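Local structure of type II restriction enzyme MunI (Mycoplasma, 1D02) at residues A16-K19 / A20-A23; E24-L27 / Y28-F31. The protein recognises the double-stranded DNA sequence 5'-CAATTG-3' as a homodimer and cleaves it after the first C, leaving terminal 5'-phosphates. The protein carries 1 engineered substitution. One frame throughout, in Å; residues are numbered along the deposited sequence.

Contact 1. Residues A16-K19 / A20-A23; sequences AGLK and ASGA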
loop_
_atom_site.group_PDB
_atom_site.type_symbol
_atom_site.label_atom_id
_atom_site.label_comp_id
_atom_site.label_asym_id
_atom_site.label_seq_id
_atom_site.Cartn_x
_atom_site.Cartn_y
_atom_site.Cartn_z
ATOM N N ALA D 16 31.097 -15.025 -0.647
ATOM C CA ALA D 16 31.353 -16.466 -0.649
ATOM C C ALA D 16 32.005 -16.855 0.690
ATOM O O ALA D 16 31.738 -17.931 1.233
ATOM C CB ALA D 16 32.249 -16.851 -1.835
ATOM N N GLY D 17 32.849 -15.983 1.231
ATOM C CA GLY D 17 33.469 -16.270 2.520
ATOM C C GLY D 17 32.412 -16.363 3.627
ATOM O O GLY D 17 32.477 -17.240 4.488
ATOM N N LEU D 18 31.449 -15.444 3.610
ATOM C CA LEU D 18 30.364 -15.461 4.603
ATOM C C LEU D 18 29.600 -16.769 4.467
ATOM O O LEU D 18 29.311 -17.448 5.468
ATOM C CB LEU D 18 29.421 -14.259 4.385
ATOM C CG LEU D 18 28.154 -14.218 5.238
ATOM C CD1 LEU D 18 28.487 -14.114 6.717
ATOM C CD2 LEU D 18 27.311 -13.020 4.823
ATOM N N LYS D 19 29.276 -17.153 3.236
ATOM C CA LYS D 19 28.546 -18.395 3.029
ATOM C C LYS D 19 29.365 -19.574 3.567
ATOM O O LYS D 19 28.856 -20.428 4.299
ATOM C CB LYS D 19 28.251 -18.599 1.536
ATOM C CG LYS D 19 27.510 -19.900 1.229
ATOM C CD LYS D 19 27.319 -20.106 -0.276
ATOM C CE LYS D 19 26.501 -21.357 -0.566
ATOM N NZ LYS D 19 26.409 -21.621 -2.033
ATOM N N ALA D 20 30.651 -19.596 3.248
ATOM C CA ALA D 20 31.504 -20.705 3.690
ATOM C C ALA D 20 31.693 -20.816 5.195
ATOM O O ALA D 20 32.035 -21.892 5.693
ATOM C CB ALA D 20 32.876 -20.601 3.013
ATOM N N SER D 21 31.486 -19.713 5.907
ATOM C CA SER D 21 31.651 -19.660 7.356
ATOM C C SER D 21 30.549 -20.409 8.105
ATOM O O SER D 21 30.705 -20.707 9.285
ATOM C CB SER D 21 31.642 -18.206 7.835
ATOM O OG SER D 21 30.316 -17.694 7.841
ATOM N N GLY D 22 29.439 -20.671 7.429
ATOM C CA GLY D 22 28.326 -21.354 8.073
ATOM C C GLY D 22 27.430 -20.397 8.840
ATOM O O GLY D 22 26.375 -20.794 9.316
ATOM N N ALA D 23 27.841 -19.142 8.977
ATOM C CA ALA D 23 27.038 -18.170 9.713
ATOM C C ALA D 23 25.645 -17.994 9.092
ATOM O O ALA D 23 25.496 -18.036 7.868
ATOM C CB ALA D 23 27.768 -16.832 9.763
HETATM O O HOH W 1 26.654 -18.739 5.675
#
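The carbonyl oxygen of Leu-18 is gripped by the hydroxyl and the backbone amide of Ser-21, and by a water. Ser-21 OG donates to Leu-18 O at 2.6 Å, the shorter of the two protein bonds, arriving 18° from the carbonyl plane. The backbone N of Ser-21 reaches the same oxygen from well above that plane, at 3.2 Å and through a bent hydrogen bond. Water 1 lies within hydrogen-bonding reach of both Leu-18 O and Ala-23 O, bridging the last turn of the helix and the chain that leaves it. The hydroxyl can do this because OG stands between the backbone N and the carbonyl carbon of its own residue (chi1 76°), folded back over the helix end. It works in both directions: the amide of Ala-23 donates to Ser-21 OG over 3.1 Å, almost straight at 163°. One hydroxyl therefore joins the last turn to the residue beyond Gly-22. The backbone bonding shifts here from a spacing of four residues toward three. Ala-20 N still donates to Ala-16 O at 2.8 Å, whereas the bond from Ser-21 N to Gly-17 O is weak, and Gly-22 N turns to Lys-19 O, three residues back. Gly-22 itself has positive phi, which turns the chain out of the helix. Leu-18 CD1 lies 4.1 Å from the methyl CB of Ala-23, a light apolar touch next to the hydroxyl; the Leu-18 side chain also packs on Gln-25. The arrangement is a glycine-terminated helix C-terminus, closing helix 12-21, with an ST turn in which Ser-21 OG accepts from the amide two residues on.

Contact 2. Residues E24-L27 / Y28-F31; sequences EQNL and YNVF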
loop_
_atom_site.group_PDB
_atom_site.type_symbol
_atom_site.label_atom_id
_atom_site.label_comp_id
_atom_site.label_asym_id
_atom_site.label_seq_id
_atom_site.Cartn_x
_atom_site.Cartn_y
_atom_site.Cartn_z
ATOM N N GLU D 24 24.616 -17.806 9.922
ATOM C CA GLU D 24 23.277 -17.616 9.368
ATOM C C GLU D 24 23.273 -16.310 8.574
ATOM O O GLU D 24 23.733 -15.271 9.060
ATOM C CB GLU D 24 22.222 -17.519 10.459
ATOM C CG GLU D 24 20.847 -17.269 9.888
ATOM C CD GLU D 24 19.812 -16.926 10.939
ATOM O OE1 GLU D 24 18.848 -16.202 10.597
ATOM O OE2 GLU D 24 19.955 -17.383 12.097
ATOM N N GLN D 25 22.770 -16.378 7.348
ATOM C CA GLN D 25 22.722 -15.195 6.502
ATOM C C GLN D 25 21.408 -14.446 6.610
ATOM O O GLN D 25 20.337 -15.059 6.728
ATOM C CB GLN D 25 22.916 -15.593 5.042
ATOM C CG GLN D 25 24.270 -16.187 4.716
ATOM C CD GLN D 25 24.467 -16.335 3.215
ATOM O OE1 GLN D 25 23.514 -16.534 2.478
ATOM N NE2 GLN D 25 25.710 -16.248 2.762
ATOM N N ASN D 26 21.494 -13.127 6.601
ATOM C CA ASN D 26 20.315 -12.263 6.621
ATOM C C ASN D 26 20.656 -11.151 5.609
ATOM O O ASN D 26 21.788 -11.112 5.098
ATOM C CB ASN D 26 20.037 -11.708 8.013
ATOM C CG ASN D 26 21.232 -11.010 8.616
ATOM O OD1 ASN D 26 21.677 -9.981 8.113
ATOM N ND2 ASN D 26 21.763 -11.572 9.706
ATOM N N LEU D 27 19.702 -10.280 5.297
ATOM C CA LEU D 27 19.968 -9.253 4.277
ATOM C C LEU D 27 21.141 -8.346 4.616
ATOM O O LEU D 27 21.916 -7.939 3.731
ATOM C CB LEU D 27 18.717 -8.398 4.016
ATOM C CG LEU D 27 18.830 -7.336 2.903
ATOM C CD1 LEU D 27 17.460 -7.245 2.206
ATOM C CD2 LEU D 27 19.258 -5.971 3.457
ATOM N N TYR D 28 21.268 -8.017 5.891
ATOM C CA TYR D 28 22.337 -7.137 6.336
ATOM C C TYR D 28 23.740 -7.721 6.246
ATOM O O TYR D 28 24.638 -7.074 5.666
ATOM C CB TYR D 28 22.050 -6.654 7.757
ATOM C CG TYR D 28 20.678 -6.045 7.861
ATOM C CD1 TYR D 28 19.572 -6.798 8.294
ATOM C CD2 TYR D 28 20.468 -4.732 7.480
ATOM C CE1 TYR D 28 18.281 -6.219 8.336
ATOM C CE2 TYR D 28 19.215 -4.157 7.522
ATOM C CZ TYR D 28 18.130 -4.890 7.942
ATOM O OH TYR D 28 16.900 -4.273 7.937
ATOM N N ASN D 29 23.978 -8.911 6.796
ATOM C CA ASN D 29 25.363 -9.390 6.690
ATOM C C ASN D 29 25.742 -9.762 5.250
ATOM O O ASN D 29 26.894 -9.611 4.849
ATOM C CB ASN D 29 25.702 -10.499 7.729
ATOM C CG ASN D 29 24.866 -11.769 7.599
ATOM O OD1 ASN D 29 24.066 -11.942 6.690
ATOM N ND2 ASN D 29 25.091 -12.694 8.534
ATOM N N VAL D 30 24.759 -10.159 4.458
ATOM C CA VAL D 30 24.987 -10.500 3.055
ATOM C C VAL D 30 25.403 -9.236 2.276
ATOM O O VAL D 30 26.433 -9.227 1.579
ATOM C CB VAL D 30 23.697 -11.114 2.430
ATOM C CG1 VAL D 30 23.709 -11.036 0.895
ATOM C CG2 VAL D 30 23.553 -12.581 2.885
ATOM N N PHE D 31 24.636 -8.154 2.393
ATOM C CA PHE D 31 25.028 -6.969 1.643
ATOM C C PHE D 31 26.277 -6.306 2.215
ATOM O O PHE D 31 27.075 -5.756 1.451
ATOM C CB PHE D 31 23.869 -5.962 1.543
ATOM C CG PHE D 31 22.959 -6.228 0.373
ATOM C CD1 PHE D 31 21.660 -6.700 0.560
ATOM C CD2 PHE D 31 23.425 -6.043 -0.935
ATOM C CE1 PHE D 31 20.851 -6.977 -0.529
ATOM C CE2 PHE D 31 22.610 -6.326 -2.031
ATOM C CZ PHE D 31 21.322 -6.791 -1.823
#
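The amides of Asn-26 and Asn-29 lie stacked, their planes only 10° apart, while the two side chains cross at about a right angle. Asn-26 reaches forward and Asn-29 back, each to the other's backbone amide: Asn-26 OD1 accepts from Asn-29 N at 2.9 Å, and Asn-29 OD1 accepts from Asn-26 N at 2.8 Å, the latter bond nearly straight at 175°. Both CG atoms sit between their own backbone N and carbonyl carbon, the conformation that turns each carboxamide toward the other residue's backbone N. Asn-29 ND2 extends the grip to Glu-24 O at 3.0 Å, with that oxygen almost in its amide plane, so both ends of the Asn-29 carboxamide are held and its rotation is fixed. The reciprocal Asn-26/Asn-29 bonds form a capping box, with Asn-26 the N-cap of helix 27-34. Asn-26 OD1 also lies at the edge of the Tyr-28 ring, while Leu-27 CD2 comes over one face of it. Farther into the helix, Leu-27 CG meets the Phe-31 ring in its plane, at the edge, 3.7 Å from CD1. Gln-25 crosses Val-30 at about a right angle, its CB 3.8 Å from Val-30 CG2, and its OE1 bonds to Gly-186 N. Tyr-28 OH bonds to Ala-83 O, and Leu-27 and Phe-31 both pack on Leu-189 of helix 186-197.

In the fold
The two contacts follow one another without a break: contact 1 closes helix 12-21, contact 2 opens helix 27-34, and the loop joining the helices is shared between them. Their centres are about 10 Å apart. They meet where Leu-18 CD2 packs 3.4 Å from Asn-29 O and Lys-19 CA lies 3.6 Å from Gln-25 NE2, so the end of helix 12-21 packs against the loop and the first turn of helix 27-34. Contact 1 is at the surface, about 24 Å from the chain centre, whereas contact 2 lies deeper and nearer the bound DNA. Helix 27-34 thus joins the pair to helix 186-197 and strands 40-44 and 84-88 of the mixed sheet, with the end of helix 12-21 outside.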